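Local coordinates for putative pachytene checkpoint protein 2 (Caenorhabditis elegans, PDB 4XGU) that is an AAA+ ATPase of the PCH2 subfamily that binds and hydrolyses ATP, remodels proteins and probably acts in meiotic chromosome recombination, at residues B[8-21]-B[65-77]. Residues are numbered along the deposited sequence; the frame is centred on the assembly and turned at random.
Sequences LKNIHAEIRICQKF and LFEKLVIGTCELR
Arg16 lays its guanidinium across the side chain of Lys68. Lys68 CB lies over one face, offset toward the rim, and Arg16 NH2 comes to 3.2 Å from Lys68 CD. Glu67 OE1 lies at the edge, in the guanidinium plane. Arg16 NH1 gives it a weak but nearly straight hydrogen bond (3.3 Å, 170°) within a salt bridge. The carboxylate plane stands 77° from the guanidinium. The arginine chain leaves anti to N (chi1 -173°) and bends at chi2 and chi3, which brings the guanidinium over the Lys68 chain. Asp133 pairs with Arg16 and, weakly, with Lys68. Replacing Arg16 by alanine is likely to leave Glu67 OE1 without this salt-bridge partner, Asp133 with only its long, weak pairing to Lys68 among the partners described here, and the Lys68 chain uncovered.

Arg16 O takes Glu67 N at 2.7 Å and, only weakly, Lys68 N. Two residues thus stand opposite one, a classic beta bulge. Beyond it, strands 12-16 and 68-72 run antiparallel. On the opposite face, Ile15 CG2 meets Phe66 CB at 3.6 Å, and Ile15 packs on helix 30-41. At the far end, Thr73 OG1 donates to Asn10 O. It also accepts from Glu75 N, which makes an ST turn.

The face with Glu14, Arg16 and Lys68 is largely polar: Glu14 OE2 is hydrogen-bonded to His195, and Arg16 forms a salt bridge with Asp133, so polar pairing joins this Pch2 N-terminal domain sheet to later parts of the chain.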
# COMPACT_ATOMS: atom_id res chain seq x y z
N LEU B 8 51.49 -28.45 18.77
CA LEU B 8 50.60 -27.30 18.66
C LEU B 8 49.99 -27.00 20.02
O LEU B 8 49.67 -27.91 20.78
CB LEU B 8 49.51 -27.56 17.62
CG LEU B 8 50.02 -28.17 16.31
CD1 LEU B 8 48.88 -28.35 15.33
CD2 LEU B 8 51.14 -27.32 15.71
N LYS B 9 49.81 -25.71 20.31
CA LYS B 9 49.50 -25.27 21.67
C LYS B 9 48.19 -25.83 22.24
O LYS B 9 48.20 -26.50 23.27
CB LYS B 9 49.49 -23.74 21.74
CG LYS B 9 50.89 -23.13 21.72
CD LYS B 9 50.90 -21.78 22.40
CE LYS B 9 52.32 -21.23 22.54
NZ LYS B 9 52.34 -19.92 23.24
N ASN B 10 47.07 -25.55 21.58
CA ASN B 10 45.79 -26.05 22.07
C ASN B 10 45.09 -27.00 21.11
O ASN B 10 44.59 -26.59 20.05
CB ASN B 10 44.85 -24.89 22.41
CG ASN B 10 44.67 -24.71 23.91
OD1 ASN B 10 45.50 -25.14 24.70
ND2 ASN B 10 43.57 -24.06 24.29
N ILE B 11 45.05 -28.27 21.49
CA ILE B 11 44.31 -29.27 20.75
C ILE B 11 43.38 -29.99 21.72
O ILE B 11 43.75 -30.25 22.86
CB ILE B 11 45.24 -30.29 20.07
CG1 ILE B 11 46.38 -29.58 19.34
CG2 ILE B 11 44.46 -31.17 19.11
CD1 ILE B 11 47.30 -30.51 18.59
N HIS B 12 42.17 -30.29 21.26
CA HIS B 12 41.18 -30.92 22.12
C HIS B 12 40.96 -32.38 21.76
O HIS B 12 41.29 -32.83 20.66
CB HIS B 12 39.86 -30.16 22.04
CG HIS B 12 39.95 -28.74 22.51
ND1 HIS B 12 39.53 -28.34 23.77
CD2 HIS B 12 40.41 -27.62 21.90
CE1 HIS B 12 39.73 -27.05 23.91
NE2 HIS B 12 40.26 -26.58 22.79
N ALA B 13 40.40 -33.13 22.71
CA ALA B 13 40.05 -34.52 22.45
C ALA B 13 38.70 -34.85 23.08
O ALA B 13 38.48 -34.63 24.27
CB ALA B 13 41.13 -35.45 22.96
N GLU B 14 37.79 -35.38 22.26
CA GLU B 14 36.48 -35.80 22.73
C GLU B 14 36.43 -37.31 22.73
O GLU B 14 36.74 -37.95 21.72
CB GLU B 14 35.37 -35.22 21.85
CG GLU B 14 35.47 -33.71 21.65
CD GLU B 14 34.56 -33.20 20.55
OE1 GLU B 14 33.72 -33.99 20.06
OE2 GLU B 14 34.69 -32.02 20.16
N ILE B 15 36.04 -37.90 23.86
CA ILE B 15 36.00 -39.35 23.98
C ILE B 15 34.63 -39.82 24.45
O ILE B 15 34.18 -39.45 25.53
CB ILE B 15 37.07 -39.85 24.96
CG1 ILE B 15 38.47 -39.45 24.48
CG2 ILE B 15 36.98 -41.36 25.12
CD1 ILE B 15 39.58 -39.84 25.43
N ARG B 16 33.98 -40.64 23.64
CA ARG B 16 32.69 -41.21 24.01
C ARG B 16 32.86 -42.54 24.74
O ARG B 16 33.36 -43.51 24.16
CB ARG B 16 31.81 -41.40 22.77
CG ARG B 16 30.39 -41.83 23.09
CD ARG B 16 29.82 -42.74 22.02
NE ARG B 16 29.96 -42.18 20.68
CZ ARG B 16 29.64 -42.83 19.57
NH1 ARG B 16 29.17 -44.06 19.63
NH2 ARG B 16 29.80 -42.24 18.39
N ILE B 17 32.44 -42.58 26.00
CA ILE B 17 32.47 -43.82 26.76
C ILE B 17 31.13 -44.55 26.70
O ILE B 17 30.14 -44.02 26.19
CB ILE B 17 32.81 -43.58 28.24
CG1 ILE B 17 32.01 -42.40 28.78
CG2 ILE B 17 34.30 -43.35 28.41
CD1 ILE B 17 32.33 -42.05 30.21
N CYS B 18 31.11 -45.78 27.21
CA CYS B 18 29.88 -46.56 27.27
C CYS B 18 28.95 -46.01 28.34
O CYS B 18 29.39 -45.34 29.27
CB CYS B 18 30.18 -48.03 27.55
SG CYS B 18 30.09 -49.11 26.10
N GLN B 19 27.66 -46.29 28.20
CA GLN B 19 26.69 -45.93 29.23
C GLN B 19 26.99 -46.73 30.49
O GLN B 19 26.93 -46.20 31.60
CB GLN B 19 25.25 -46.16 28.77
CG GLN B 19 24.71 -45.12 27.80
CD GLN B 19 25.20 -45.33 26.38
OE1 GLN B 19 25.75 -46.38 26.04
NE2 GLN B 19 24.98 -44.33 25.53
N LYS B 20 27.31 -48.01 30.31
CA LYS B 20 27.62 -48.89 31.43
C LYS B 20 28.88 -48.44 32.17
O LYS B 20 29.07 -48.77 33.34
CB LYS B 20 27.78 -50.34 30.96
CG LYS B 20 26.46 -51.04 30.65
CD LYS B 20 26.50 -52.52 31.03
CE LYS B 20 26.73 -53.40 29.81
NZ LYS B 20 26.85 -54.84 30.19
N PHE B 21 29.73 -47.68 31.48
CA PHE B 21 30.87 -47.05 32.13
C PHE B 21 30.36 -45.99 33.10
O PHE B 21 29.71 -45.03 32.69
CB PHE B 21 31.81 -46.43 31.09
CG PHE B 21 33.22 -46.21 31.59
CD1 PHE B 21 33.48 -45.31 32.62
CD2 PHE B 21 34.28 -46.89 31.01
CE1 PHE B 21 34.77 -45.11 33.07
CE2 PHE B 21 35.57 -46.69 31.46
CZ PHE B 21 35.81 -45.80 32.49
N LEU B 65 38.17 -48.99 26.92
CA LEU B 65 37.86 -47.71 27.54
C LEU B 65 36.81 -46.90 26.78
O LEU B 65 35.85 -46.41 27.37
CB LEU B 65 39.13 -46.86 27.67
CG LEU B 65 40.22 -47.32 28.63
CD1 LEU B 65 41.43 -46.41 28.54
CD2 LEU B 65 39.69 -47.36 30.06
N PHE B 66 37.00 -46.76 25.47
CA PHE B 66 36.19 -45.84 24.69
C PHE B 66 35.34 -46.50 23.61
O PHE B 66 35.56 -47.65 23.24
CB PHE B 66 37.10 -44.79 24.04
CG PHE B 66 37.93 -45.32 22.91
CD1 PHE B 66 39.02 -46.14 23.16
CD2 PHE B 66 37.64 -45.00 21.60
CE1 PHE B 66 39.80 -46.63 22.12
CE2 PHE B 66 38.41 -45.48 20.55
CZ PHE B 66 39.49 -46.30 20.82
N GLU B 67 34.36 -45.75 23.12
CA GLU B 67 33.49 -46.20 22.04
C GLU B 67 33.88 -45.46 20.76
O GLU B 67 33.73 -45.98 19.66
CB GLU B 67 32.03 -45.94 22.40
CG GLU B 67 31.06 -47.00 21.89
CD GLU B 67 29.68 -46.89 22.52
OE1 GLU B 67 29.05 -45.81 22.43
OE2 GLU B 67 29.22 -47.89 23.12
N LYS B 68 34.41 -44.25 20.93
CA LYS B 68 34.84 -43.42 19.82
C LYS B 68 35.57 -42.19 20.35
O LYS B 68 35.16 -41.61 21.35
CB LYS B 68 33.64 -43.00 18.96
CG LYS B 68 33.88 -41.81 18.03
CD LYS B 68 32.69 -41.62 17.11
CE LYS B 68 32.63 -40.20 16.55
NZ LYS B 68 31.45 -40.00 15.67
N LEU B 69 36.67 -41.82 19.70
CA LEU B 69 37.39 -40.62 20.12
C LEU B 69 37.67 -39.72 18.92
O LEU B 69 37.83 -40.20 17.80
CB LEU B 69 38.69 -40.99 20.84
CG LEU B 69 39.92 -41.41 20.03
CD1 LEU B 69 40.82 -40.22 19.69
CD2 LEU B 69 40.70 -42.46 20.79
N VAL B 70 37.72 -38.42 19.18
CA VAL B 70 38.06 -37.43 18.17
C VAL B 70 39.17 -36.53 18.70
O VAL B 70 39.11 -36.08 19.84
CB VAL B 70 36.86 -36.56 17.77
CG1 VAL B 70 37.20 -35.71 16.55
CG2 VAL B 70 35.63 -37.42 17.50
N ILE B 71 40.18 -36.28 17.87
CA ILE B 71 41.21 -35.30 18.20
C ILE B 71 41.20 -34.19 17.16
O ILE B 71 41.40 -34.44 15.97
CB ILE B 71 42.60 -35.94 18.26
CG1 ILE B 71 42.64 -37.00 19.36
CG2 ILE B 71 43.66 -34.88 18.50
CD1 ILE B 71 44.00 -37.64 19.54
N GLY B 72 40.98 -32.97 17.61
CA GLY B 72 40.83 -31.86 16.68
C GLY B 72 41.40 -30.55 17.16
O GLY B 72 41.44 -30.27 18.36
N THR B 73 41.85 -29.74 16.21
CA THR B 73 42.33 -28.40 16.49
C THR B 73 41.94 -27.46 15.36
O THR B 73 41.68 -27.90 14.24
CB THR B 73 43.84 -28.35 16.68
OG1 THR B 73 44.25 -27.00 16.94
CG2 THR B 73 44.53 -28.84 15.41
N CYS B 74 41.90 -26.17 15.66
CA CYS B 74 41.56 -25.17 14.65
C CYS B 74 42.82 -24.62 14.00
O CYS B 74 42.75 -23.86 13.03
CB CYS B 74 40.73 -24.05 15.27
SG CYS B 74 39.15 -24.61 15.97
N GLU B 75 43.98 -25.00 14.53
CA GLU B 75 45.27 -24.58 14.00
C GLU B 75 45.60 -25.31 12.70
O GLU B 75 46.27 -24.76 11.83
CB GLU B 75 46.38 -24.83 15.02
CG GLU B 75 46.14 -24.19 16.38
CD GLU B 75 47.24 -24.52 17.38
OE1 GLU B 75 48.35 -23.97 17.25
OE2 GLU B 75 46.98 -25.33 18.30
N LEU B 76 45.13 -26.54 12.58
CA LEU B 76 45.43 -27.37 11.41
C LEU B 76 44.26 -27.44 10.44
O LEU B 76 43.12 -27.17 10.81
CB LEU B 76 45.83 -28.78 11.84
CG LEU B 76 47.31 -29.04 12.13
CD1 LEU B 76 47.54 -30.49 12.51
CD2 LEU B 76 48.17 -28.65 10.93
N ARG B 77 44.56 -27.82 9.21
CA ARG B 77 43.55 -27.98 8.17
C ARG B 77 42.58 -29.10 8.57
O ARG B 77 42.93 -29.98 9.36
CB ARG B 77 44.21 -28.26 6.82
CG ARG B 77 43.25 -28.36 5.65
CD ARG B 77 43.99 -28.48 4.32
NE ARG B 77 44.30 -27.17 3.76
CZ ARG B 77 45.47 -26.56 3.89
NH1 ARG B 77 46.46 -27.14 4.56
NH2 ARG B 77 45.67 -25.37 3.33